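Local coordinates for S-adenosylmethionine dependent methyltransferase (Mesorhizobium loti, PDB 3BKW), which probably transfers a methyl group from S-adenosylmethionine to an acceptor substrate that is not known, at residues A[46-51]-A[101-106]; A[55-60]-A[108-113]; A[96-101]-A[114-119]; A[124-129]-A[138-143]. All blocks are in the same frame, centred on the assembly; numbering follows the deposited sequence. Where two conformers were deposited one is given.

Contact 1 of 4, residues A[46-51]-A[101-106]; sequences RIVDLG and LHLPQD
Leu50 and Leu101, Val48 and Leu103, and Arg46 and Asp106 meet in three successive pairs where strand 46-50, in the Rossmann-like sheet of this methyltransferase, is lined by the extended loop 101-106. The two chains run in nearly opposite directions, 163° apart, with CA atoms 9 to 10 Å from each other across the gap, so no backbone-to-backbone bond joins them and side chains have to bridge the gap. Every second strand residue points at the loop; Ile47 and Asp49 face the other way, onto helix 56-63. Leu50 and Leu101 cross at about a right angle, joined by one methyl from each, with CD2 of Leu50 4.0 Å from CD2 of Leu101. Leu101 gets there by carrying CG anti to its own N (chi1 -178°), which extends its branch toward the strand. One step on, CG2 of Val48 lies 4.3 Å from CD2 of Leu103, a looser touch. Helix 123-133 packs beside these aliphatic groups through Val130, Thr129 and Ala133. At the far end the character turns polar. Arg46 bends at its third torsion, and its NH2 is taken by a salt bridge to Asp109 and a hydrogen bond to Ser135, whose OG also bonds Asp106 OD1. Across the contact itself, Arg46 offers the edge of its guanidinium: NH1 makes a weak hydrogen bond of 3.4 Å to the backbone O of Asp106.

Contact 2 of 4, residues A[55-60]-A[108-113]; sequences GWFCRW and FDLAYS. With EDO (1,2-ethanediol), chain F.
Phe57 and Tyr112 lie one over the other with only a slight shift, an uncommonly close face-to-face stack with ring centroids 3.6 Å apart and planes only 8° from parallel. Helix 56-63 supplies one ring and strand 108-114 the other. CE2 of Tyr112 sits 3.4 Å from CG of Phe57, while CD1 of Phe57 lies over the centre of the tyrosine ring. Each side chain carries CG anti to its backbone N (chi1 171° for Phe57), which sends the rings out from helix and strand to meet midway. Leu110, two residues before Tyr112 and on the same face of the strand, comes to the edge of the Phe57 ring, with its CD2 4.5 Å from CZ of Phe57. Trp32 of helix 32-38 and Asp49 of strand 46-50 touch both stacked residues. With a serine in place of Tyr112, one face of Phe57 would probably lose its cover and a gap would open between helix and strand. No hydrogen bond crosses between the two segments. The helix is therefore held against this strand by dispersion between flat surfaces and by the burial of apolar carbon.

Contact 3 of 4, residues A[96-101]-A[114-119]; sequences ADLDKL and SLALHY
Leu98 pushes one methyl against Ala116 and Leu117, and this small apolar touch is the tight side of a contact between two loops. They leave the C-terminal ends of the parallel strands 91-95 and 108-114, the end of a Rossmann-like sheet at which the cofactor pocket commonly lies in this family. CD1 of Leu98 does all the touching, 3.9 Å from CB of Ala116 and 4.4 Å from CD2 of Leu117. Leu126 of helix 123-133 packs on both leucines and closes the patch from the helix side. Within loop 96-101, an Asx turn shapes the chain just ahead of the polar side: the N of Asp99 donates to OD1 of Asp97 at 3.1 Å, arriving from above the carboxylate plane, 54° out of it.

The other side is wet and loose. Asp99 and the backbone O of Tyr119 make no direct bond; two waters span the interval instead. One donates to Asp99 OD1 at 2.7 Å and to Tyr119 O at 3.2 Å. The second is gripped more evenly, giving 2.7 Å to Asp99 OD2 and likewise to Tyr119 O. Both carboxylate oxygens thus accept from water, and the carbonyl oxygen accepts from both waters. The joint is of two kinds: a short apolar seam holds the loops together on one side, while bridging water could probably accommodate small changes of spacing on the other.

Contact 4 of 4, residues A[124-129]-A[138-143]; sequences ARLFRT and GHFVFS. With EDO (1,2-ethanediol), chain E.
Leu126 and Phe127, consecutive on helix 123-133, both reach Phe140 of strand 138-145, and Phe127 goes on to Phe142. The axes of segments 124-129 and 138-143 come within 11.3 Å, their directions 146° apart. Walking along the helix, Ala124 comes first, on the outer side, its CB beside a bound ethanediol probably left from crystallisation. Leu126 follows, crossing Phe140 at about a right angle and setting CD2 4.1 Å from the CZ of that ring. Phe127 makes the larger part of the helix's side of the contact. Its CD1 meets the edge of the Phe140 ring, in plane, 3.6 Å from CE2 of Phe140, and its CZ lies 4.0 Å from CZ of Phe142. The rings of Phe127 and Phe142 are oblique, their planes at 40°. Phe142 takes the crowded position, CG between its N and carbonyl carbon (chi1 67°), which folds its ring back so that CD2 lies over the centre of the Phe140 ring. A serine in place of Phe127 would probably leave the Phe140 edge and the tip of Phe142 without their partner, opening a gap beside Leu201 of helix 194-203. Arg128 turns outward again, where NH1 and NH2 both donate to O1 of the ethanediol. The inward pair seals the helix of a beta-alpha-beta crossover, strand 108-114 to helix 123-133 to the parallel strand 138-145, against its sheet, as in Rossmann-like folds.

In the fold
All four contacts gather round the parallel part of one mixed sheet, with centres 9 to 14 Å apart. Strands 46-50, 108-114 and 138-145 lie side by side in it and belong to contacts 1, 2 and 4. Contact 2 covers one face with helix 56-63; contacts 1 and 4 work on the other, where loop 101-106 and helix 123-133 lie. Contact 3 sits at the C-terminal ends of the strands and shares Leu101 with contact 1. Along the chain, contacts 1, 2 and 3 interlace, their segments alternating, whereas contact 4 follows in series. The result is a helix-sheet-helix sandwich, consistent with a methyltransferase whose cofactor site probably lies at those ends.

Contact 1 of 4, residues A[46-51]-A[101-106]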
loop_
_atom_site.group_PDB
_atom_site.type_symbol
_atom_site.label_atom_id
_atom_site.label_comp_id
_atom_site.label_asym_id
_atom_site.label_seq_id
_atom_site.Cartn_x
_atom_site.Cartn_y
_atom_site.Cartn_z
ATOM N N ARG A 46 15.635 20.258 11.060
ATOM C CA ARG A 46 14.758 20.517 12.189
ATOM C C ARG A 46 13.807 19.321 12.158
ATOM O O ARG A 46 13.163 19.070 11.130
ATOM C CB ARG A 46 14.000 21.802 11.997
ATOM C CG ARG A 46 14.920 23.030 11.859
ATOM C CD ARG A 46 14.120 24.208 11.380
ATOM N NE ARG A 46 13.629 23.960 10.024
ATOM C CZ ARG A 46 12.646 24.632 9.427
ATOM N NH1 ARG A 46 12.029 25.659 10.008
ATOM N NH2 ARG A 46 12.286 24.276 8.207
ATOM N N ILE A 47 13.741 18.585 13.269
ATOM C CA ILE A 47 12.999 17.328 13.340
ATOM C C ILE A 47 12.036 17.284 14.509
ATOM O O ILE A 47 12.363 17.762 15.602
ATOM C CB ILE A 47 13.994 16.141 13.485
ATOM C CG1 ILE A 47 15.054 16.162 12.373
ATOM C CG2 ILE A 47 13.243 14.782 13.499
ATOM C CD1 ILE A 47 16.133 15.071 12.472
ATOM N N VAL A 48 10.845 16.712 14.279
ATOM C CA VAL A 48 9.897 16.451 15.354
ATOM C C VAL A 48 9.682 14.934 15.428
ATOM O O VAL A 48 9.473 14.296 14.394
ATOM C CB VAL A 48 8.571 17.245 15.236
ATOM C CG1 VAL A 48 7.829 16.962 13.922
ATOM C CG2 VAL A 48 7.674 16.975 16.451
ATOM N N ASP A 49 9.733 14.384 16.649
ATOM C CA ASP A 49 9.530 12.975 16.921
ATOM C C ASP A 49 8.212 12.842 17.646
ATOM O O ASP A 49 8.093 13.282 18.785
ATOM C CB ASP A 49 10.691 12.435 17.769
ATOM C CG ASP A 49 10.592 10.955 18.042
ATOM O OD1 ASP A 49 9.561 10.346 17.723
ATOM O OD2 ASP A 49 11.571 10.386 18.542
ATOM N N LEU A 50 7.213 12.265 16.971
ATOM C CA LEU A 50 5.870 12.118 17.522
ATOM C C LEU A 50 5.748 10.783 18.240
ATOM O O LEU A 50 5.710 9.729 17.593
ATOM C CB LEU A 50 4.812 12.249 16.411
ATOM C CG LEU A 50 4.837 13.482 15.513
ATOM C CD1 LEU A 50 3.846 13.373 14.362
ATOM C CD2 LEU A 50 4.577 14.723 16.315
ATOM N N GLY A 51 5.705 10.835 19.573
ATOM C CA GLY A 51 5.637 9.638 20.439
ATOM C C GLY A 51 7.068 9.179 20.644
ATOM O O GLY A 51 7.421 8.027 20.377
ATOM N N LEU A 101 -2.966 17.224 18.813
ATOM C CA LEU A 101 -1.673 17.770 18.440
ATOM C C LEU A 101 -1.737 19.133 17.761
ATOM O O LEU A 101 -2.530 19.340 16.834
ATOM C CB LEU A 101 -0.948 16.801 17.493
ATOM C CG LEU A 101 0.471 17.139 16.993
ATOM C CD1 LEU A 101 1.486 17.101 18.135
ATOM C CD2 LEU A 101 0.903 16.216 15.843
ATOM N N HIS A 102 -0.880 20.033 18.248
ATOM C CA HIS A 102 -0.691 21.344 17.662
ATOM C C HIS A 102 0.807 21.482 17.400
ATOM O O HIS A 102 1.625 21.090 18.232
ATOM C CB HIS A 102 -1.249 22.433 18.577
ATOM C CG HIS A 102 -2.739 22.366 18.738
ATOM N ND1 HIS A 102 -3.348 21.656 19.751
ATOM C CD2 HIS A 102 -3.741 22.893 17.993
ATOM C CE1 HIS A 102 -4.660 21.760 19.633
ATOM N NE2 HIS A 102 -4.925 22.505 18.576
ATOM N N LEU A 103 1.158 21.985 16.216
ATOM C CA LEU A 103 2.547 22.193 15.834
ATOM C C LEU A 103 2.657 23.547 15.153
ATOM O O LEU A 103 1.732 23.930 14.413
ATOM C CB LEU A 103 3.057 21.088 14.893
ATOM C CG LEU A 103 3.305 19.673 15.439
ATOM C CD1 LEU A 103 3.727 18.736 14.292
ATOM C CD2 LEU A 103 4.362 19.685 16.534
ATOM N N PRO A 104 3.774 24.276 15.387
ATOM C CA PRO A 104 3.970 25.537 14.702
ATOM C C PRO A 104 4.180 25.310 13.206
ATOM O O PRO A 104 4.805 24.326 12.804
ATOM C CB PRO A 104 5.232 26.108 15.362
ATOM C CG PRO A 104 5.945 24.951 15.859
ATOM C CD PRO A 104 4.908 23.984 16.290
ATOM N N GLN A 105 3.639 26.215 12.405
ATOM C CA GLN A 105 3.670 26.111 10.949
ATOM C C GLN A 105 5.081 26.296 10.396
ATOM O O GLN A 105 5.856 27.070 10.966
ATOM C CB GLN A 105 2.761 27.194 10.352
ATOM C CG GLN A 105 2.519 27.102 8.858
ATOM C CD GLN A 105 1.687 28.268 8.312
ATOM O OE1 GLN A 105 1.187 29.110 9.063
ATOM N NE2 GLN A 105 1.543 28.311 6.990
ATOM N N ASP A 106 5.410 25.550 9.330
ATOM C CA ASP A 106 6.663 25.725 8.577
ATOM C C ASP A 106 7.912 25.699 9.489
ATOM O O ASP A 106 8.844 26.495 9.319
ATOM C CB ASP A 106 6.515 27.072 7.817
ATOM C CG ASP A 106 7.608 27.338 6.801
ATOM O OD1 ASP A 106 8.190 26.397 6.256
ATOM O OD2 ASP A 106 7.875 28.530 6.533
#

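Contact 2 of 4, residues A[55-60]-A[108-113]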
loop_
_atom_site.group_PDB
_atom_site.type_symbol
_atom_site.label_atom_id
_atom_site.label_comp_id
_atom_site.label_asym_id
_atom_site.label_seq_id
_atom_site.Cartn_x
_atom_site.Cartn_y
_atom_site.Cartn_z
ATOM N N GLY A 55 13.283 8.686 23.974
ATOM C CA GLY A 55 14.082 9.565 23.124
ATOM C C GLY A 55 15.194 8.916 22.332
ATOM O O GLY A 55 16.120 9.607 21.917
ATOM N N TRP A 56 15.089 7.611 22.072
ATOM C CA TRP A 56 16.125 6.880 21.334
ATOM C C TRP A 56 16.397 7.498 19.954
ATOM O O TRP A 56 17.556 7.731 19.594
ATOM C CB TRP A 56 15.758 5.405 21.133
ATOM C CG TRP A 56 15.603 4.586 22.352
ATOM C CD1 TRP A 56 14.432 4.112 22.877
ATOM C CD2 TRP A 56 16.649 4.103 23.197
ATOM N NE1 TRP A 56 14.687 3.367 24.008
ATOM C CE2 TRP A 56 16.040 3.334 24.222
ATOM C CE3 TRP A 56 18.047 4.243 23.190
ATOM C CZ2 TRP A 56 16.784 2.710 25.245
ATOM C CZ3 TRP A 56 18.795 3.619 24.207
ATOM C CH2 TRP A 56 18.155 2.864 25.221
ATOM N N PHE A 57 15.325 7.794 19.218
ATOM C CA PHE A 57 15.457 8.406 17.902
ATOM C C PHE A 57 15.980 9.848 18.019
ATOM O O PHE A 57 16.790 10.272 17.182
ATOM C CB PHE A 57 14.147 8.372 17.090
ATOM C CG PHE A 57 14.223 9.175 15.832
ATOM C CD1 PHE A 57 14.810 8.649 14.694
ATOM C CD2 PHE A 57 13.784 10.498 15.818
ATOM C CE1 PHE A 57 14.921 9.418 13.518
ATOM C CE2 PHE A 57 13.885 11.273 14.662
ATOM C CZ PHE A 57 14.454 10.722 13.502
ATOM N N CYS A 58 15.484 10.589 19.017
ATOM C CA CYS A 58 15.902 11.983 19.243
ATOM C C CYS A 58 17.417 12.076 19.390
ATOM O O CYS A 58 18.058 12.914 18.736
ATOM C CB CYS A 58 15.219 12.582 20.472
ATOM S SG CYS A 58 13.452 12.768 20.255
ATOM N N ARG A 59 17.985 11.205 20.232
ATOM C CA ARG A 59 19.429 11.143 20.422
ATOM C C ARG A 59 20.169 10.688 19.168
ATOM O O ARG A 59 21.205 11.253 18.844
ATOM C CB ARG A 59 19.821 10.290 21.629
ATOM C CG ARG A 59 19.454 10.950 22.957
ATOM C CD ARG A 59 19.981 10.179 24.153
ATOM N NE ARG A 59 19.330 8.886 24.308
ATOM C CZ ARG A 59 18.081 8.699 24.742
ATOM N NH1 ARG A 59 17.310 9.719 25.096
ATOM N NH2 ARG A 59 17.600 7.463 24.829
ATOM N N TRP A 60 19.635 9.690 18.465
ATOM C CA TRP A 60 20.234 9.242 17.193
ATOM C C TRP A 60 20.309 10.406 16.201
ATOM O O TRP A 60 21.349 10.636 15.586
ATOM C CB TRP A 60 19.461 8.048 16.590
ATOM C CG TRP A 60 19.971 7.630 15.234
ATOM C CD1 TRP A 60 20.940 6.716 14.986
ATOM C CD2 TRP A 60 19.568 8.153 13.954
ATOM N NE1 TRP A 60 21.159 6.623 13.636
ATOM C CE2 TRP A 60 20.353 7.508 12.977
ATOM C CE3 TRP A 60 18.636 9.112 13.548
ATOM C CZ2 TRP A 60 20.208 7.761 11.602
ATOM C CZ3 TRP A 60 18.487 9.376 12.182
ATOM C CH2 TRP A 60 19.286 8.708 11.227
ATOM N N PHE A 108 9.512 22.482 10.677
ATOM C CA PHE A 108 10.281 21.234 10.624
ATOM C C PHE A 108 10.553 20.781 9.213
ATOM O O PHE A 108 9.778 21.042 8.311
ATOM C CB PHE A 108 9.560 20.133 11.417
ATOM C CG PHE A 108 9.365 20.488 12.840
ATOM C CD1 PHE A 108 10.398 20.308 13.750
ATOM C CD2 PHE A 108 8.176 21.076 13.270
ATOM C CE1 PHE A 108 10.239 20.677 15.077
ATOM C CE2 PHE A 108 8.010 21.432 14.594
ATOM C CZ PHE A 108 9.051 21.236 15.502
ATOM N N ASP A 109 11.683 20.118 9.032
ATOM C CA ASP A 109 12.067 19.527 7.755
ATOM C C ASP A 109 11.684 18.051 7.712
ATOM O O ASP A 109 11.551 17.482 6.629
ATOM C CB ASP A 109 13.575 19.651 7.564
ATOM C CG ASP A 109 14.032 21.070 7.623
ATOM O OD1 ASP A 109 13.601 21.841 6.742
ATOM O OD2 ASP A 109 14.792 21.414 8.554
ATOM N N LEU A 110 11.574 17.418 8.891
ATOM C CA LEU A 110 11.250 16.006 9.009
ATOM C C LEU A 110 10.376 15.760 10.216
ATOM O O LEU A 110 10.667 16.268 11.287
ATOM C CB LEU A 110 12.550 15.186 9.184
ATOM C CG LEU A 110 12.468 13.681 9.504
ATOM C CD1 LEU A 110 11.727 12.929 8.395
ATOM C CD2 LEU A 110 13.846 13.104 9.776
ATOM N N ALA A 111 9.311 14.989 10.020
ATOM C CA ALA A 111 8.492 14.473 11.099
ATOM C C ALA A 111 8.703 12.954 11.114
ATOM O O ALA A 111 8.644 12.297 10.071
ATOM C CB ALA A 111 7.026 14.834 10.923
ATOM N N TYR A 112 9.024 12.422 12.283
ATOM C CA TYR A 112 9.248 10.994 12.502
ATOM C C TYR A 112 8.313 10.469 13.565
ATOM O O TYR A 112 8.031 11.161 14.521
ATOM C CB TYR A 112 10.678 10.777 12.956
ATOM C CG TYR A 112 11.050 9.356 13.356
ATOM C CD1 TYR A 112 11.503 8.437 12.395
ATOM C CD2 TYR A 112 10.933 8.914 14.687
ATOM C CE1 TYR A 112 11.863 7.122 12.764
ATOM C CE2 TYR A 112 11.290 7.601 15.063
ATOM C CZ TYR A 112 11.757 6.719 14.101
ATOM O OH TYR A 112 12.117 5.435 14.514
ATOM N N SER A 113 7.857 9.229 13.406
ATOM C CA SER A 113 7.056 8.579 14.433
ATOM C C SER A 113 7.179 7.067 14.386
ATOM O O SER A 113 6.895 6.459 13.364
ATOM C CB SER A 113 5.598 8.969 14.291
ATOM O OG SER A 113 4.836 8.427 15.366
HETATM C C1 EDO F . 12.422 20.497 3.883
HETATM O O1 EDO F . 12.768 21.806 4.312
HETATM C C2 EDO F . 13.567 19.929 3.053
HETATM O O2 EDO F . 14.669 19.545 3.905
#

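Contact 3 of 4, residues A[96-101]-A[114-119]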
loop_
_atom_site.group_PDB
_atom_site.type_symbol
_atom_site.label_atom_id
_atom_site.label_comp_id
_atom_site.label_asym_id
_atom_site.label_seq_id
_atom_site.Cartn_x
_atom_site.Cartn_y
_atom_site.Cartn_z
ATOM N N ALA A 96 2.856 16.145 25.113
ATOM C CA ALA A 96 1.824 16.378 24.101
ATOM C C ALA A 96 0.915 15.177 23.934
ATOM O O ALA A 96 1.341 14.042 24.133
ATOM C CB ALA A 96 2.445 16.737 22.766
ATOM N N ASP A 97 -0.338 15.457 23.574
ATOM C CA ASP A 97 -1.354 14.445 23.301
ATOM C C ASP A 97 -1.475 14.415 21.789
ATOM O O ASP A 97 -1.939 15.391 21.191
ATOM C CB ASP A 97 -2.694 14.854 23.933
ATOM C CG ASP A 97 -3.809 13.815 23.723
ATOM O OD1 ASP A 97 -3.638 12.812 22.986
ATOM O OD2 ASP A 97 -4.891 14.020 24.316
ATOM N N LEU A 98 -1.060 13.314 21.163
ATOM C CA LEU A 98 -1.122 13.205 19.690
ATOM C C LEU A 98 -2.552 13.276 19.107
ATOM O O LEU A 98 -2.706 13.602 17.923
ATOM C CB LEU A 98 -0.398 11.964 19.183
ATOM C CG LEU A 98 1.104 11.837 19.472
ATOM C CD1 LEU A 98 1.624 10.555 18.805
ATOM C CD2 LEU A 98 1.931 13.045 19.022
ATOM N N ASP A 99 -3.570 12.980 19.923
ATOM C CA ASP A 99 -4.980 13.151 19.524
ATOM C C ASP A 99 -5.413 14.611 19.471
ATOM O O ASP A 99 -6.429 14.902 18.857
ATOM C CB ASP A 99 -5.931 12.416 20.480
ATOM C CG ASP A 99 -5.807 10.924 20.389
ATOM O OD1 ASP A 99 -5.865 10.390 19.265
ATOM O OD2 ASP A 99 -5.711 10.261 21.443
ATOM N N LYS A 100 -4.676 15.506 20.133
ATOM C CA LYS A 100 -4.968 16.947 20.172
ATOM C C LYS A 100 -3.696 17.726 19.808
ATOM O O LYS A 100 -3.399 18.766 20.390
ATOM C CB LYS A 100 -5.428 17.334 21.585
ATOM C CG LYS A 100 -6.599 16.530 22.141
ATOM C CD LYS A 100 -6.919 16.975 23.558
ATOM N N LEU A 101 -2.966 17.224 18.813
ATOM C CA LEU A 101 -1.673 17.770 18.440
ATOM C C LEU A 101 -1.737 19.133 17.761
ATOM O O LEU A 101 -2.530 19.340 16.834
ATOM C CB LEU A 101 -0.948 16.801 17.493
ATOM C CG LEU A 101 0.471 17.139 16.993
ATOM C CD1 LEU A 101 1.486 17.101 18.135
ATOM C CD2 LEU A 101 0.903 16.216 15.843
ATOM N N SER A 114 7.606 6.472 15.493
ATOM C CA SER A 114 7.706 5.027 15.622
ATOM C C SER A 114 6.566 4.458 16.463
ATOM O O SER A 114 6.471 4.732 17.666
ATOM C CB SER A 114 9.038 4.638 16.259
ATOM O OG SER A 114 9.064 3.248 16.563
ATOM N N LEU A 115 5.699 3.696 15.803
ATOM C CA LEU A 115 4.678 2.893 16.480
ATOM C C LEU A 115 3.787 3.655 17.449
ATOM O O LEU A 115 3.533 3.216 18.580
ATOM C CB LEU A 115 5.378 1.705 17.155
ATOM C CG LEU A 115 6.248 0.826 16.251
ATOM C CD1 LEU A 115 6.888 -0.316 17.064
ATOM C CD2 LEU A 115 5.455 0.297 15.060
ATOM N N ALA A 116 3.325 4.809 16.992
ATOM C CA ALA A 116 2.427 5.682 17.761
ATOM C C ALA A 116 1.095 5.963 17.072
ATOM O O ALA A 116 0.083 6.077 17.736
ATOM C CB ALA A 116 3.121 7.026 18.058
ATOM N N LEU A 117 1.103 6.108 15.743
ATOM C CA LEU A 117 -0.071 6.551 15.021
ATOM C C LEU A 117 -1.213 5.569 14.972
ATOM O O LEU A 117 -2.351 6.002 14.830
ATOM C CB LEU A 117 0.271 7.066 13.630
ATOM C CG LEU A 117 1.247 8.251 13.538
ATOM C CD1 LEU A 117 1.074 8.840 12.125
ATOM C CD2 LEU A 117 1.090 9.316 14.578
ATOM N N HIS A 118 -0.937 4.277 15.192
ATOM C CA HIS A 118 -2.020 3.292 15.303
ATOM C C HIS A 118 -2.896 3.477 16.548
ATOM O O HIS A 118 -3.938 2.847 16.645
ATOM C CB HIS A 118 -1.575 1.844 15.125
ATOM C CG HIS A 118 -0.448 1.434 16.004
ATOM N ND1 HIS A 118 0.853 1.431 15.575
ATOM C CD2 HIS A 118 -0.417 1.026 17.289
ATOM C CE1 HIS A 118 1.642 1.014 16.548
ATOM N NE2 HIS A 118 0.900 0.784 17.608
ATOM N N TYR A 119 -2.466 4.318 17.499
ATOM C CA TYR A 119 -3.279 4.664 18.678
ATOM C C TYR A 119 -4.080 5.972 18.543
ATOM O O TYR A 119 -4.828 6.329 19.448
ATOM C CB TYR A 119 -2.393 4.723 19.927
ATOM C CG TYR A 119 -1.625 3.435 20.169
ATOM C CD1 TYR A 119 -2.295 2.206 20.286
ATOM C CD2 TYR A 119 -0.230 3.433 20.281
ATOM C CE1 TYR A 119 -1.598 1.001 20.506
ATOM C CE2 TYR A 119 0.475 2.220 20.517
ATOM C CZ TYR A 119 -0.229 1.014 20.624
ATOM O OH TYR A 119 0.420 -0.206 20.823
HETATM O O HOH W 1 -7.373 8.227 19.875
HETATM O O HOH W 2 -4.234 8.005 21.483
#

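Contact 4 of 4, residues A[124-129]-A[138-143]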
loop_
_atom_site.group_PDB
_atom_site.type_symbol
_atom_site.label_atom_id
_atom_site.label_comp_id
_atom_site.label_asym_id
_atom_site.label_seq_id
_atom_site.Cartn_x
_atom_site.Cartn_y
_atom_site.Cartn_z
ATOM N N ALA A 124 -6.190 11.371 10.156
ATOM C CA ALA A 124 -6.224 12.394 9.099
ATOM C C ALA A 124 -5.972 13.799 9.658
ATOM O O ALA A 124 -5.199 14.569 9.067
ATOM C CB ALA A 124 -7.531 12.352 8.303
ATOM N N ARG A 125 -6.551 14.097 10.821
ATOM C CA ARG A 125 -6.324 15.380 11.507
ATOM C C ARG A 125 -4.839 15.538 11.825
ATOM O O ARG A 125 -4.240 16.584 11.564
ATOM C CB ARG A 125 -7.179 15.489 12.772
ATOM C CG ARG A 125 -7.000 16.766 13.572
ATOM C CD ARG A 125 -7.981 16.807 14.722
ATOM N NE ARG A 125 -7.994 18.085 15.446
ATOM C CZ ARG A 125 -7.139 18.466 16.401
ATOM N NH1 ARG A 125 -6.111 17.698 16.780
ATOM N NH2 ARG A 125 -7.300 19.662 16.977
ATOM N N LEU A 126 -4.250 14.487 12.386
ATOM C CA LEU A 126 -2.807 14.483 12.686
ATOM C C LEU A 126 -1.973 14.701 11.409
ATOM O O LEU A 126 -1.038 15.497 11.424
ATOM C CB LEU A 126 -2.401 13.215 13.456
ATOM C CG LEU A 126 -0.928 13.084 13.854
ATOM C CD1 LEU A 126 -0.755 12.288 15.174
ATOM C CD2 LEU A 126 -0.082 12.468 12.729
ATOM N N PHE A 127 -2.315 14.016 10.320
ATOM C CA PHE A 127 -1.609 14.202 9.048
ATOM C C PHE A 127 -1.666 15.656 8.568
ATOM O O PHE A 127 -0.664 16.204 8.111
ATOM C CB PHE A 127 -2.193 13.312 7.933
ATOM C CG PHE A 127 -1.995 11.820 8.100
ATOM C CD1 PHE A 127 -1.005 11.275 8.919
ATOM C CD2 PHE A 127 -2.746 10.946 7.315
ATOM C CE1 PHE A 127 -0.817 9.896 9.004
ATOM C CE2 PHE A 127 -2.572 9.566 7.391
ATOM C CZ PHE A 127 -1.599 9.038 8.218
ATOM N N ARG A 128 -2.836 16.284 8.662
ATOM C CA ARG A 128 -2.971 17.696 8.261
ATOM C C ARG A 128 -2.112 18.613 9.123
ATOM O O ARG A 128 -1.506 19.559 8.614
ATOM C CB ARG A 128 -4.421 18.151 8.261
ATOM C CG ARG A 128 -5.260 17.396 7.242
ATOM C CD ARG A 128 -6.685 17.906 7.210
ATOM N NE ARG A 128 -7.479 17.764 8.455
ATOM C CZ ARG A 128 -8.322 16.767 8.751
ATOM N NH1 ARG A 128 -8.495 15.741 7.937
ATOM N NH2 ARG A 128 -9.004 16.799 9.902
ATOM N N THR A 129 -2.037 18.303 10.412
ATOM C CA THR A 129 -1.214 19.057 11.360
ATOM C C THR A 129 0.265 18.919 11.024
ATOM O O THR A 129 0.999 19.922 10.990
ATOM C CB THR A 129 -1.529 18.620 12.798
ATOM O OG1 THR A 129 -2.882 18.997 13.083
ATOM C CG2 THR A 129 -0.621 19.284 13.821
ATOM N N GLY A 138 9.562 18.911 2.799
ATOM C CA GLY A 138 9.821 18.154 4.016
ATOM C C GLY A 138 9.187 16.784 3.961
ATOM O O GLY A 138 8.315 16.544 3.124
ATOM N N HIS A 139 9.620 15.892 4.864
ATOM C CA HIS A 139 9.148 14.503 4.902
ATOM C C HIS A 139 8.517 14.101 6.224
ATOM O O HIS A 139 8.777 14.700 7.240
ATOM C CB HIS A 139 10.273 13.517 4.601
ATOM C CG HIS A 139 10.784 13.600 3.198
ATOM N ND1 HIS A 139 11.806 14.441 2.832
ATOM C CD2 HIS A 139 10.404 12.952 2.071
ATOM C CE1 HIS A 139 12.042 14.310 1.538
ATOM N NE2 HIS A 139 11.202 13.412 1.051
ATOM N N PHE A 140 7.648 13.097 6.140
ATOM C CA PHE A 140 6.996 12.456 7.274
ATOM C C PHE A 140 7.268 10.968 7.090
ATOM O O PHE A 140 6.838 10.401 6.089
ATOM C CB PHE A 140 5.513 12.793 7.282
ATOM C CG PHE A 140 4.728 12.212 8.438
ATOM C CD1 PHE A 140 5.303 11.882 9.679
ATOM C CD2 PHE A 140 3.341 12.109 8.314
ATOM C CE1 PHE A 140 4.530 11.391 10.738
ATOM C CE2 PHE A 140 2.584 11.641 9.370
ATOM C CZ PHE A 140 3.166 11.284 10.573
ATOM N N VAL A 141 8.006 10.376 8.022
ATOM C CA VAL A 141 8.402 8.979 7.956
ATOM C C VAL A 141 7.928 8.323 9.240
ATOM O O VAL A 141 8.262 8.768 10.346
ATOM C CB VAL A 141 9.921 8.855 7.799
ATOM C CG1 VAL A 141 10.357 7.381 7.780
ATOM C CG2 VAL A 141 10.387 9.554 6.528
ATOM N N PHE A 142 7.101 7.286 9.114
ATOM C CA PHE A 142 6.548 6.647 10.279
ATOM C C PHE A 142 6.277 5.163 10.129
ATOM O O PHE A 142 6.095 4.660 9.010
ATOM C CB PHE A 142 5.264 7.389 10.702
ATOM C CG PHE A 142 4.106 7.285 9.716
ATOM C CD1 PHE A 142 3.149 6.280 9.868
ATOM C CD2 PHE A 142 3.958 8.191 8.647
ATOM C CE1 PHE A 142 2.048 6.173 8.990
ATOM C CE2 PHE A 142 2.849 8.091 7.752
ATOM C CZ PHE A 142 1.903 7.065 7.934
ATOM N N SER A 143 6.238 4.489 11.283
ATOM C CA SER A 143 5.894 3.083 11.360
ATOM C C SER A 143 4.638 2.922 12.179
ATOM O O SER A 143 4.399 3.669 13.140
ATOM C CB SER A 143 7.015 2.268 11.972
ATOM O OG SER A 143 7.307 2.709 13.284
HETATM C C1 EDO E . -11.498 13.466 9.695
HETATM O O1 EDO E . -10.185 13.965 9.954
HETATM C C2 EDO E . -12.174 14.317 8.624
HETATM O O2 EDO E . -11.401 14.393 7.409
#